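Local atomic coordinates of diaminopimelate decarboxylase (Phaeodactylum tricornutum, PDB entry 7JPJ), a protein that probably catalyses the pyridoxal-phosphate-dependent decarboxylation of diaminopimelate to lysine and assembles as a dimer. Residues 35-40 against 65-70; 88-93 against 111-116; 231-236 against 261-266; 329-334 against 362-367. All coordinates share one frame; numbering follows the deposited sequence.

Interaction 1. Residues 35-40 against 65-70; sequences DKLEEA and ASILKY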
loop_
_atom_site.group_PDB
_atom_site.type_symbol
_atom_site.label_atom_id
_atom_site.label_comp_id
_atom_site.label_asym_id
_atom_site.label_seq_id
_atom_site.Cartn_x
_atom_site.Cartn_y
_atom_site.Cartn_z
ATOM N N ASP A 35 -26.612 6.052 -7.107
ATOM C CA ASP A 35 -27.623 5.987 -6.055
ATOM C C ASP A 35 -26.994 6.103 -4.672
ATOM O O ASP A 35 -27.472 6.862 -3.822
ATOM C CB ASP A 35 -28.410 4.682 -6.170
ATOM C CG ASP A 35 -29.748 4.866 -6.851
ATOM O OD1 ASP A 35 -30.494 5.788 -6.459
ATOM O OD2 ASP A 35 -30.056 4.085 -7.779
ATOM N N LYS A 36 -25.915 5.352 -4.428
ATOM C CA LYS A 36 -25.269 5.378 -3.120
ATOM C C LYS A 36 -24.526 6.689 -2.876
ATOM O O LYS A 36 -24.352 7.094 -1.721
ATOM C CB LYS A 36 -24.317 4.190 -2.984
ATOM C CG LYS A 36 -24.992 2.907 -2.522
ATOM C CD LYS A 36 -25.299 2.965 -1.037
ATOM C CE LYS A 36 -26.119 1.774 -0.586
ATOM N NZ LYS A 36 -26.314 1.771 0.890
ATOM N N LEU A 37 -24.080 7.362 -3.939
ATOM C CA LEU A 37 -23.460 8.672 -3.766
ATOM C C LEU A 37 -24.490 9.732 -3.396
ATOM O O LEU A 37 -24.179 10.660 -2.641
ATOM C CB LEU A 37 -22.719 9.081 -5.038
ATOM C CG LEU A 37 -21.411 8.358 -5.364
ATOM C CD1 LEU A 37 -20.993 8.663 -6.789
ATOM C CD2 LEU A 37 -20.312 8.747 -4.384
ATOM N N GLU A 38 -25.714 9.608 -3.915
ATOM C CA GLU A 38 -26.749 10.598 -3.631
ATOM C C GLU A 38 -27.221 10.514 -2.186
ATOM O O GLU A 38 -27.489 11.543 -1.555
ATOM C CB GLU A 38 -27.923 10.412 -4.592
ATOM C CG GLU A 38 -28.742 11.666 -4.807
ATOM C CD GLU A 38 -30.043 11.396 -5.534
ATOM O OE1 GLU A 38 -30.890 10.659 -4.987
ATOM O OE2 GLU A 38 -30.222 11.924 -6.651
ATOM N N GLU A 39 -27.341 9.295 -1.650
ATOM C CA GLU A 39 -27.744 9.131 -0.256
ATOM C C GLU A 39 -26.744 9.776 0.692
ATOM O O GLU A 39 -27.134 10.451 1.650
ATOM C CB GLU A 39 -27.904 7.647 0.071
ATOM C CG GLU A 39 -28.784 6.879 -0.900
ATOM C CD GLU A 39 -28.877 5.401 -0.556
ATOM O OE1 GLU A 39 -28.151 4.957 0.365
ATOM O OE2 GLU A 39 -29.682 4.688 -1.197
ATOM N N ALA A 40 -25.448 9.577 0.444
ATOM C CA ALA A 40 -24.435 10.145 1.326
ATOM C C ALA A 40 -24.363 11.658 1.179
ATOM O O ALA A 40 -24.233 12.379 2.177
ATOM C CB ALA A 40 -23.075 9.511 1.044
ATOM N N ALA A 65 -12.360 11.877 -11.271
ATOM C CA ALA A 65 -12.918 13.166 -11.667
ATOM C C ALA A 65 -14.440 13.134 -11.701
ATOM O O ALA A 65 -15.096 14.127 -11.359
ATOM C CB ALA A 65 -12.361 13.580 -13.027
ATOM N N SER A 66 -15.023 12.004 -12.109
ATOM C CA SER A 66 -16.477 11.890 -12.118
ATOM C C SER A 66 -17.052 12.063 -10.717
ATOM O O SER A 66 -18.089 12.713 -10.540
ATOM C CB SER A 66 -16.897 10.545 -12.710
ATOM O OG SER A 66 -16.470 10.431 -14.056
ATOM N N ILE A 67 -16.394 11.492 -9.707
ATOM C CA ILE A 67 -16.836 11.703 -8.331
ATOM C C ILE A 67 -16.722 13.176 -7.959
ATOM O O ILE A 67 -17.622 13.746 -7.329
ATOM C CB ILE A 67 -16.034 10.808 -7.367
ATOM C CG1 ILE A 67 -16.061 9.353 -7.841
ATOM C CG2 ILE A 67 -16.579 10.920 -5.952
ATOM C CD1 ILE A 67 -17.441 8.726 -7.822
ATOM N N LEU A 68 -15.619 13.819 -8.351
ATOM C CA LEU A 68 -15.469 15.249 -8.105
ATOM C C LEU A 68 -16.553 16.042 -8.822
ATOM O O LEU A 68 -17.159 16.950 -8.243
ATOM C CB LEU A 68 -14.085 15.719 -8.549
ATOM C CG LEU A 68 -12.885 15.196 -7.767
ATOM C CD1 LEU A 68 -11.616 15.863 -8.269
ATOM C CD2 LEU A 68 -13.071 15.430 -6.279
ATOM N N LYS A 69 -16.807 15.712 -10.089
ATOM C CA LYS A 69 -17.828 16.428 -10.846
ATOM C C LYS A 69 -19.212 16.225 -10.240
ATOM O O LYS A 69 -20.034 17.149 -10.229
ATOM C CB LYS A 69 -17.809 15.980 -12.308
ATOM C CG LYS A 69 -16.559 16.389 -13.073
ATOM C CD LYS A 69 -16.540 15.767 -14.463
ATOM C CE LYS A 69 -15.208 15.998 -15.168
ATOM N NZ LYS A 69 -14.933 17.444 -15.412
ATOM N N TYR A 70 -19.486 15.023 -9.723
ATOM C CA TYR A 70 -20.803 14.757 -9.154
ATOM C C TYR A 70 -21.012 15.535 -7.860
ATOM O O TYR A 70 -22.058 16.165 -7.667
ATOM C CB TYR A 70 -20.995 13.262 -8.907
ATOM C CG TYR A 70 -22.282 12.992 -8.172
ATOM C CD1 TYR A 70 -23.496 12.999 -8.844
ATOM C CD2 TYR A 70 -22.294 12.777 -6.797
ATOM C CE1 TYR A 70 -24.682 12.777 -8.178
ATOM C CE2 TYR A 70 -23.479 12.556 -6.121
ATOM C CZ TYR A 70 -24.668 12.556 -6.818
ATOM O OH TYR A 70 -25.852 12.336 -6.157
#
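Tyr-70 reaches Leu-37 and Glu-38 from the first turns of helix 65-73, where Lys-69 N donates to Ala-65 O at 2.7 Å and Tyr-70 N to Ser-66 O at 2.8 Å. Both helices belong to the pyridoxal-binding beta/alpha barrel: helix 34-45 precedes barrel strand 53-58, and helix 65-73 follows it on the way to the parallel strand 77-80. The short segments cross at -43°, with axes 11.9 Å apart, so long side chains must bridge the gap. Tyr-70 does so with CG anti to its backbone N (chi1 173°), which sends the phenol across to helix 34-45. There CE2 lies 3.7 Å from Leu-37 CB, an oblique approach to the ring, while OH rests against CA, CB and CG of Glu-38. This is van der Waals contact, for no hydrogen bond joins the two segments; the Glu-38 carboxylate points on toward a long, weak ion pair with Lys-417. A serine in place of Tyr-70 would probably open a gap between the helices, leaving Leu-37 CB and the aliphatic part of Glu-38 without their aromatic neighbour. Deeper in, Leu-37 and Ile-67 both pack on Val-285, and Ile-67 also touches Tyr-57 of strand 53-58. The Leu-37 and Ile-67 side chains cross at about a right angle, with Leu-37 CD1 3.7 Å from Ile-67 CD1.

Interaction 2. Residues 88-93 against 111-116; sequences RAMDAG and AALVDM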
loop_
_atom_site.group_PDB
_atom_site.type_symbol
_atom_site.label_atom_id
_atom_site.label_comp_id
_atom_site.label_asym_id
_atom_site.label_seq_id
_atom_site.Cartn_x
_atom_site.Cartn_y
_atom_site.Cartn_z
ATOM N N ARG A 88 -5.402 18.767 -9.214
ATOM C CA ARG A 88 -6.225 17.704 -9.780
ATOM C C ARG A 88 -7.701 18.088 -9.771
ATOM O O ARG A 88 -8.408 17.904 -10.769
ATOM C CB ARG A 88 -5.993 16.404 -9.007
ATOM C CG ARG A 88 -6.599 15.165 -9.641
ATOM C CD ARG A 88 -6.174 13.909 -8.890
ATOM N NE ARG A 88 -6.633 12.689 -9.548
ATOM C CZ ARG A 88 -6.289 11.461 -9.171
ATOM N NH1 ARG A 88 -5.478 11.283 -8.138
ATOM N NH2 ARG A 88 -6.757 10.409 -9.826
ATOM N N ALA A 89 -8.184 18.629 -8.646
ATOM C CA ALA A 89 -9.590 19.009 -8.550
ATOM C C ALA A 89 -9.941 20.106 -9.540
ATOM O O ALA A 89 -11.059 20.132 -10.068
ATOM C CB ALA A 89 -9.924 19.461 -7.128
ATOM N N MET A 90 -9.006 21.018 -9.805
ATOM C CA MET A 90 -9.280 22.079 -10.763
ATOM C C MET A 90 -9.356 21.536 -12.183
ATOM O O MET A 90 -10.018 22.134 -13.038
ATOM C CB MET A 90 -8.218 23.171 -10.651
ATOM C CG MET A 90 -8.391 24.041 -9.420
ATOM S SD MET A 90 -7.280 25.455 -9.382
ATOM C CE MET A 90 -5.694 24.629 -9.513
ATOM N N ASP A 91 -8.701 20.402 -12.450
ATOM C CA ASP A 91 -8.825 19.770 -13.759
ATOM C C ASP A 91 -10.216 19.187 -13.969
ATOM O O ASP A 91 -10.697 19.134 -15.107
ATOM C CB ASP A 91 -7.762 18.685 -13.921
ATOM C CG ASP A 91 -6.445 19.235 -14.433
ATOM O OD1 ASP A 91 -6.452 20.346 -15.006
ATOM O OD2 ASP A 91 -5.402 18.562 -14.261
ATOM N N ALA A 92 -10.876 18.753 -12.893
ATOM C CA ALA A 92 -12.221 18.192 -12.970
ATOM C C ALA A 92 -13.310 19.256 -13.013
ATOM O O ALA A 92 -14.496 18.906 -13.024
ATOM C CB ALA A 92 -12.466 17.256 -11.785
ATOM N N GLY A 93 -12.943 20.536 -13.036
ATOM C CA GLY A 93 -13.903 21.615 -13.103
ATOM C C GLY A 93 -14.237 22.269 -11.782
ATOM O O GLY A 93 -15.071 23.181 -11.758
ATOM N N ALA A 111 1.769 29.772 -3.371
ATOM C CA ALA A 111 1.350 31.143 -3.649
ATOM C C ALA A 111 0.533 31.222 -4.930
ATOM O O ALA A 111 -0.433 31.990 -5.013
ATOM C CB ALA A 111 2.572 32.057 -3.732
ATOM N N ALA A 112 0.902 30.435 -5.943
ATOM C CA ALA A 112 0.126 30.411 -7.178
ATOM C C ALA A 112 -1.288 29.907 -6.925
ATOM O O ALA A 112 -2.258 30.446 -7.474
ATOM C CB ALA A 112 0.829 29.544 -8.221
ATOM N N LEU A 113 -1.427 28.877 -6.087
ATOM C CA LEU A 113 -2.750 28.344 -5.777
ATOM C C LEU A 113 -3.581 29.347 -4.984
ATOM O O LEU A 113 -4.768 29.540 -5.271
ATOM C CB LEU A 113 -2.616 27.026 -5.013
ATOM C CG LEU A 113 -1.725 25.959 -5.657
ATOM C CD1 LEU A 113 -1.595 24.742 -4.756
ATOM C CD2 LEU A 113 -2.256 25.557 -7.024
ATOM N N VAL A 114 -2.973 29.999 -3.988
ATOM C CA VAL A 114 -3.707 30.967 -3.177
ATOM C C VAL A 114 -4.197 32.124 -4.040
ATOM O O VAL A 114 -5.292 32.659 -3.823
ATOM C CB VAL A 114 -2.832 31.459 -2.007
ATOM C CG1 VAL A 114 -3.591 32.472 -1.160
ATOM C CG2 VAL A 114 -2.381 30.289 -1.151
ATOM N N ASP A 115 -3.405 32.515 -5.042
ATOM C CA ASP A 115 -3.801 33.620 -5.910
ATOM C C ASP A 115 -5.045 33.288 -6.723
ATOM O O ASP A 115 -5.857 34.178 -7.005
ATOM C CB ASP A 115 -2.648 33.997 -6.838
ATOM C CG ASP A 115 -1.511 34.672 -6.104
ATOM O OD1 ASP A 115 -1.749 35.213 -5.004
ATOM O OD2 ASP A 115 -0.379 34.665 -6.631
ATOM N N MET A 116 -5.216 32.026 -7.112
ATOM C CA MET A 116 -6.389 31.633 -7.881
ATOM C C MET A 116 -7.654 31.544 -7.036
ATOM O O MET A 116 -8.747 31.440 -7.603
ATOM C CB MET A 116 -6.139 30.292 -8.574
ATOM C CG MET A 116 -5.398 30.407 -9.892
ATOM S SD MET A 116 -4.899 28.801 -10.549
ATOM C CE MET A 116 -4.258 28.010 -9.077
#
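Met-90 and Leu-113 bring the two backbones nearest, yet their CA atoms remain 10.3 Å apart, a span that side chains alone bridge. Segment 88-93 carries the C-terminal end of helix 83-91, which closes in a Schellman motif: Gly-93 takes a positive phi of 98°, and two bonds run back into the last turn, the one from Gly-93 N to Met-90 O being weak. With those backbone angles a beta carbon would collide with Ala-92 O. Segment 111-116 is helical, with Asp-115 N bonded to Ala-111 O at 3.0 Å. The two helices follow the neighbouring parallel strands 77-80 and 99-101 of the beta/alpha barrel and lie side by side on its outer layer.

Met-90 and Met-116 reach into the gap from the two helices. The Met-90 chain runs extended through chi2 and bends at chi3 (-57°), bringing the methyl CE to 3.7 Å from CE of Met-116, whose own chain is likewise bent at its thioether. Met-90 SD is 4.0 Å from the same Met-116 CE, so this methyl lies against the end of the opposing thioether. More loosely, Met-90 CE stands 4.3 Å from Leu-113 CD2. Beneath them Met-90 also touches Ile-99 of strand 99-101. Elsewhere on helix 83-91, Arg-88 turns to the dimer interface and forms a salt bridge with Glu-437 of the second subunit.

Thioether methyls and a leucine branch meet here without any hydrogen bond, which implies a contact of dispersion and partial hydrophobic cover, with no directional bond to fix the rotation of either methionine end.

Interaction 3. Residues 231-236 against 261-266; sequences KTMNLG and DAFKKF
Met-233 starts its contact with Phe-263 at CB, which lies 3.7 Å from Phe-263 CZ and 4.0 Å from Phe-263 CE2, meeting the ring obliquely. CG, set anti to the backbone N (chi1 170°), stays alongside at 3.8 Å from Phe-263 CZ. Bends at chi2 and chi3 then carry SD and CE away from the ring, and CE comes to 4.3 Å from Leu-235 CD2 of its own segment. The aromatic tip is thus met by the base of the methionine, not by its sulfur. On a second side, Leu-235 CD1 lies at the ring edge, near its plane, 4.3 Å from Phe-263 CE1.

Strand 232-234 and helix 252-270 form the first two parts of a beta-alpha-beta crossover of the barrel, completed by the adjacent parallel strand 275-278, whose Met-276 also touches Phe-263. At the strand's end Asn-234 makes an Asx turn, its OD1 accepting Gly-236 N at 2.9 Å, while ND2 bonds to Glu-279.

Across the interface only carbon meets carbon in a buried setting, implying that hydrophobic burial holds helix to strand and that the polar bonds shape the strand end instead.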
loop_
_atom_site.group_PDB
_atom_site.type_symbol
_atom_site.label_atom_id
_atom_site.label_comp_id
_atom_site.label_asym_id
_atom_site.label_seq_id
_atom_site.Cartn_x
_atom_site.Cartn_y
_atom_site.Cartn_z
ATOM N N LYS A 231 -14.491 33.545 11.222
ATOM C CA LYS A 231 -15.903 33.432 10.899
ATOM C C LYS A 231 -16.332 32.019 10.539
ATOM O O LYS A 231 -17.531 31.790 10.345
ATOM C CB LYS A 231 -16.263 34.376 9.740
ATOM C CG LYS A 231 -16.022 35.844 10.058
ATOM C CD LYS A 231 -16.102 36.707 8.813
ATOM C CE LYS A 231 -16.023 38.185 9.160
ATOM N NZ LYS A 231 -17.161 38.945 8.573
ATOM N N THR A 232 -15.398 31.068 10.453
ATOM C CA THR A 232 -15.696 29.705 10.042
ATOM C C THR A 232 -14.968 28.725 10.949
ATOM O O THR A 232 -13.809 28.944 11.310
ATOM C CB THR A 232 -15.290 29.461 8.581
ATOM O OG1 THR A 232 -16.046 30.324 7.724
ATOM C CG2 THR A 232 -15.554 28.025 8.179
ATOM N N MET A 233 -15.657 27.644 11.314
ATOM C CA MET A 233 -15.089 26.559 12.104
ATOM C C MET A 233 -15.188 25.266 11.304
ATOM O O MET A 233 -16.293 24.819 10.977
ATOM C CB MET A 233 -15.814 26.427 13.445
ATOM C CG MET A 233 -15.460 25.180 14.245
ATOM S SD MET A 233 -14.030 25.395 15.321
ATOM C CE MET A 233 -12.740 24.624 14.348
ATOM N N ASN A 234 -14.036 24.674 10.986
ATOM C CA ASN A 234 -13.954 23.418 10.242
ATOM C C ASN A 234 -13.683 22.286 11.233
ATOM O O ASN A 234 -12.584 22.192 11.791
ATOM C CB ASN A 234 -12.861 23.500 9.177
ATOM C CG ASN A 234 -12.843 22.297 8.240
ATOM O OD1 ASN A 234 -13.286 21.202 8.589
ATOM N ND2 ASN A 234 -12.309 22.500 7.042
ATOM N N LEU A 235 -14.680 21.423 11.437
ATOM C CA LEU A 235 -14.598 20.330 12.400
ATOM C C LEU A 235 -14.023 19.047 11.816
ATOM O O LEU A 235 -13.915 18.052 12.541
ATOM C CB LEU A 235 -15.981 20.040 12.988
ATOM C CG LEU A 235 -16.569 21.131 13.882
ATOM C CD1 LEU A 235 -17.929 20.708 14.425
ATOM C CD2 LEU A 235 -15.611 21.466 15.015
ATOM N N GLY A 236 -13.665 19.036 10.533
ATOM C CA GLY A 236 -13.016 17.883 9.941
ATOM C C GLY A 236 -13.978 16.748 9.630
ATOM O O GLY A 236 -15.195 16.922 9.521
ATOM N N ASP A 261 -25.787 23.063 18.778
ATOM C CA ASP A 261 -26.028 23.790 20.019
ATOM C C ASP A 261 -24.742 24.379 20.581
ATOM O O ASP A 261 -24.766 25.472 21.157
ATOM C CB ASP A 261 -26.697 22.876 21.048
ATOM C CG ASP A 261 -28.164 22.620 20.737
ATOM O OD1 ASP A 261 -28.870 23.579 20.352
ATOM O OD2 ASP A 261 -28.611 21.461 20.874
ATOM N N ALA A 262 -23.613 23.679 20.422
ATOM C CA ALA A 262 -22.333 24.243 20.837
ATOM C C ALA A 262 -21.993 25.494 20.038
ATOM O O ALA A 262 -21.287 26.376 20.536
ATOM C CB ALA A 262 -21.228 23.200 20.696
ATOM N N PHE A 263 -22.482 25.585 18.799
ATOM C CA PHE A 263 -22.342 26.821 18.036
ATOM C C PHE A 263 -23.248 27.910 18.586
ATOM O O PHE A 263 -22.872 29.087 18.608
ATOM C CB PHE A 263 -22.655 26.569 16.565
ATOM C CG PHE A 263 -21.464 26.178 15.755
ATOM C CD1 PHE A 263 -20.930 24.905 15.858
ATOM C CD2 PHE A 263 -20.879 27.079 14.884
ATOM C CE1 PHE A 263 -19.833 24.539 15.110
ATOM C CE2 PHE A 263 -19.782 26.720 14.133
ATOM C CZ PHE A 263 -19.256 25.449 14.248
ATOM N N LYS A 264 -24.453 27.539 19.024
ATOM C CA LYS A 264 -25.360 28.520 19.607
ATOM C C LYS A 264 -24.831 29.037 20.939
ATOM O O LYS A 264 -24.978 30.223 21.252
ATOM C CB LYS A 264 -26.752 27.914 19.785
ATOM C CG LYS A 264 -27.448 27.526 18.491
ATOM C CD LYS A 264 -28.950 27.389 18.708
ATOM C CE LYS A 264 -29.638 26.776 17.498
ATOM N NZ LYS A 264 -29.278 25.339 17.332
ATOM N N LYS A 265 -24.216 28.161 21.740
ATOM C CA LYS A 265 -23.659 28.601 23.013
ATOM C C LYS A 265 -22.487 29.548 22.805
ATOM O O LYS A 265 -22.260 30.441 23.630
ATOM C CB LYS A 265 -23.231 27.396 23.855
ATOM C CG LYS A 265 -22.975 27.725 25.326
ATOM C CD LYS A 265 -22.558 26.491 26.124
ATOM C CE LYS A 265 -23.762 25.771 26.727
ATOM N NZ LYS A 265 -24.128 24.524 25.990
ATOM N N PHE A 266 -21.737 29.372 21.717
ATOM C CA PHE A 266 -20.661 30.303 21.398
ATOM C C PHE A 266 -21.220 31.674 21.041
ATOM O O PHE A 266 -20.722 32.702 21.513
ATOM C CB PHE A 266 -19.810 29.748 20.254
ATOM C CG PHE A 266 -18.532 30.503 20.027
ATOM C CD1 PHE A 266 -17.420 30.259 20.815
ATOM C CD2 PHE A 266 -18.444 31.457 19.027
ATOM C CE1 PHE A 266 -16.240 30.954 20.609
ATOM C CE2 PHE A 266 -17.269 32.155 18.814
ATOM C CZ PHE A 266 -16.164 31.903 19.608
#

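Interaction 4. Residues 329-334 against 362-367; sequences HPITIL and LMTPAP
Two residues ahead of Ile-331, whose CD1 meets Thr-364, His-329 leads into the strand with ND1 hydrogen-bonded to Asp-390 O. Pro-330 follows, its ring touching Arg-243, one of the residues lining the d-lysine pocket.

Ile-331 opens strand 331-334 and makes the contact with segment 362-367. Its CG1 branch lies anti to the carbonyl carbon (chi1 -62°), and with chi2 near 180° the chain extends to place CD1 3.6 Å from Thr-364 CG2. The two side chains cross at about a right angle, methyl against methyl. The same CD1 also lies 4.2 Å from Met-363 O, a looser apposition to the backbone.

Thr-364 divides its two branches between different tasks. With chi1 at 49°, CG2 is directed to the isoleucine while OG1 bonds to Val-352 N and Ala-374 O of strands 347-353 and 373-379, so the buried hydroxyl has two backbone partners and the methyl is left to pack on Ile-331. These strands and 331-334 all belong to the mixed sheet of the C-terminal beta domain, which accompanies the barrel in this family of pyridoxal-phosphate enzymes. Strand 331-334 runs antiparallel to 386-390 there, and Ile-331 also packs on Leu-387 and Met-389 of that partner.

Beyond the contact the strand continues its pairing, Thr-332 with Val-388 through the backbone. Ile-333 turns its side chain to Leu-378, and Leu-334 closes the segment with a backbone bond to Ile-386.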
loop_
_atom_site.group_PDB
_atom_site.type_symbol
_atom_site.label_atom_id
_atom_site.label_comp_id
_atom_site.label_asym_id
_atom_site.label_seq_id
_atom_site.Cartn_x
_atom_site.Cartn_y
_atom_site.Cartn_z
ATOM N N HIS A 329 -14.485 -6.470 5.152
ATOM C CA HIS A 329 -15.387 -5.891 4.174
ATOM C C HIS A 329 -16.536 -6.853 3.890
ATOM O O HIS A 329 -16.356 -8.075 3.944
ATOM C CB HIS A 329 -14.667 -5.571 2.859
ATOM C CG HIS A 329 -13.712 -4.421 2.955
ATOM N ND1 HIS A 329 -13.750 -3.349 2.091
ATOM C CD2 HIS A 329 -12.686 -4.184 3.807
ATOM C CE1 HIS A 329 -12.794 -2.495 2.410
ATOM N NE2 HIS A 329 -12.134 -2.978 3.447
ATOM N N PRO A 330 -17.728 -6.334 3.594
ATOM C CA PRO A 330 -18.840 -7.215 3.209
ATOM C C PRO A 330 -18.549 -7.887 1.875
ATOM O O PRO A 330 -18.142 -7.234 0.912
ATOM C CB PRO A 330 -20.040 -6.264 3.114
ATOM C CG PRO A 330 -19.591 -4.973 3.726
ATOM C CD PRO A 330 -18.110 -4.914 3.571
ATOM N N ILE A 331 -18.762 -9.199 1.824
ATOM C CA ILE A 331 -18.400 -10.008 0.667
ATOM C C ILE A 331 -19.611 -10.813 0.225
ATOM O O ILE A 331 -20.215 -11.531 1.029
ATOM C CB ILE A 331 -17.214 -10.938 0.981
ATOM C CG1 ILE A 331 -15.977 -10.107 1.326
ATOM C CG2 ILE A 331 -16.944 -11.860 -0.192
ATOM C CD1 ILE A 331 -14.885 -10.887 2.007
ATOM N N THR A 332 -19.965 -10.691 -1.051
ATOM C CA THR A 332 -21.053 -11.447 -1.651
ATOM C C THR A 332 -20.542 -12.126 -2.911
ATOM O O THR A 332 -19.822 -11.514 -3.708
ATOM C CB THR A 332 -22.249 -10.545 -1.988
ATOM O OG1 THR A 332 -22.810 -10.022 -0.778
ATOM C CG2 THR A 332 -23.319 -11.324 -2.735
ATOM N N ILE A 333 -20.911 -13.390 -3.088
ATOM C CA ILE A 333 -20.526 -14.172 -4.255
ATOM C C ILE A 333 -21.755 -14.360 -5.129
ATOM O O ILE A 333 -22.767 -14.913 -4.680
ATOM C CB ILE A 333 -19.915 -15.521 -3.854
ATOM C CG1 ILE A 333 -18.536 -15.296 -3.235
ATOM C CG2 ILE A 333 -19.833 -16.447 -5.060
ATOM C CD1 ILE A 333 -17.939 -16.537 -2.638
ATOM N N LEU A 334 -21.669 -13.899 -6.378
ATOM C CA LEU A 334 -22.742 -13.982 -7.355
ATOM C C LEU A 334 -22.370 -14.947 -8.477
ATOM O O LEU A 334 -21.183 -15.154 -8.751
ATOM C CB LEU A 334 -23.053 -12.604 -7.949
ATOM C CG LEU A 334 -23.512 -11.555 -6.933
ATOM C CD1 LEU A 334 -23.507 -10.163 -7.543
ATOM C CD2 LEU A 334 -24.888 -11.908 -6.387
ATOM N N LEU A 362 -4.200 -11.371 1.997
ATOM C CA LEU A 362 -5.376 -12.032 2.540
ATOM C C LEU A 362 -6.560 -11.076 2.484
ATOM O O LEU A 362 -6.433 -9.904 2.856
ATOM C CB LEU A 362 -5.108 -12.492 3.974
ATOM C CG LEU A 362 -6.247 -13.084 4.797
ATOM C CD1 LEU A 362 -6.885 -14.241 4.056
ATOM C CD2 LEU A 362 -5.713 -13.533 6.143
ATOM N N MET A 363 -7.704 -11.571 2.013
ATOM C CA MET A 363 -8.900 -10.751 1.863
ATOM C C MET A 363 -9.935 -10.982 2.958
ATOM O O MET A 363 -10.883 -10.197 3.062
ATOM C CB MET A 363 -9.546 -11.002 0.496
ATOM C CG MET A 363 -8.737 -10.473 -0.675
ATOM S SD MET A 363 -8.327 -8.725 -0.499
ATOM C CE MET A 363 -9.018 -8.047 -2.009
ATOM N N THR A 364 -9.786 -12.029 3.768
ATOM C CA THR A 364 -10.694 -12.315 4.880
ATOM C C THR A 364 -9.876 -12.510 6.150
ATOM O O THR A 364 -9.693 -13.642 6.616
ATOM C CB THR A 364 -11.549 -13.551 4.597
ATOM O OG1 THR A 364 -10.710 -14.624 4.153
ATOM C CG2 THR A 364 -12.589 -13.250 3.537
ATOM N N PRO A 365 -9.372 -11.431 6.739
ATOM C CA PRO A 365 -8.572 -11.558 7.958
ATOM C C PRO A 365 -9.424 -11.529 9.220
ATOM O O PRO A 365 -10.600 -11.153 9.213
ATOM C CB PRO A 365 -7.661 -10.324 7.892
ATOM C CG PRO A 365 -8.513 -9.297 7.223
ATOM C CD PRO A 365 -9.427 -10.036 6.262
ATOM N N ALA A 366 -8.800 -11.945 10.316
ATOM C CA ALA A 366 -9.432 -11.805 11.617
ATOM C C ALA A 366 -9.588 -10.322 11.944
ATOM O O ALA A 366 -8.704 -9.521 11.621
ATOM C CB ALA A 366 -8.606 -12.504 12.697
ATOM N N PRO A 367 -10.698 -9.921 12.569
ATOM C CA PRO A 367 -10.945 -8.491 12.805
ATOM C C PRO A 367 -9.820 -7.786 13.551
ATOM O O PRO A 367 -9.536 -8.093 14.714
ATOM C CB PRO A 367 -12.241 -8.497 13.625
ATOM C CG PRO A 367 -12.926 -9.755 13.212
ATOM C CD PRO A 367 -11.835 -10.758 12.989
#

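In the fold
Interactions 1, 2 and 3 lie in the beta/alpha barrel, whereas interaction 4 lies in the C-terminal beta domain, with a centre about 39 Å from those of interactions 2 and 3. Interactions 1 and 2 adjoin: Lys-69 NZ is probably hydrogen-bonded to Ala-92 O at 2.8 Å, and Leu-68 packs on Ala-89 and Ala-92, so helix 65-73 links them. Both pair helix with helix, are partly buried and have segments that reach the second subunit. Interactions 3 and 4 are buried, the one joining helix to barrel strand, the other strand to loop. No hydrogen bond crosses any; apolar carbon dominates, beside a phenol oxygen in 1, thioethers in 2, a phenyl ring in 3 and methyls in 4.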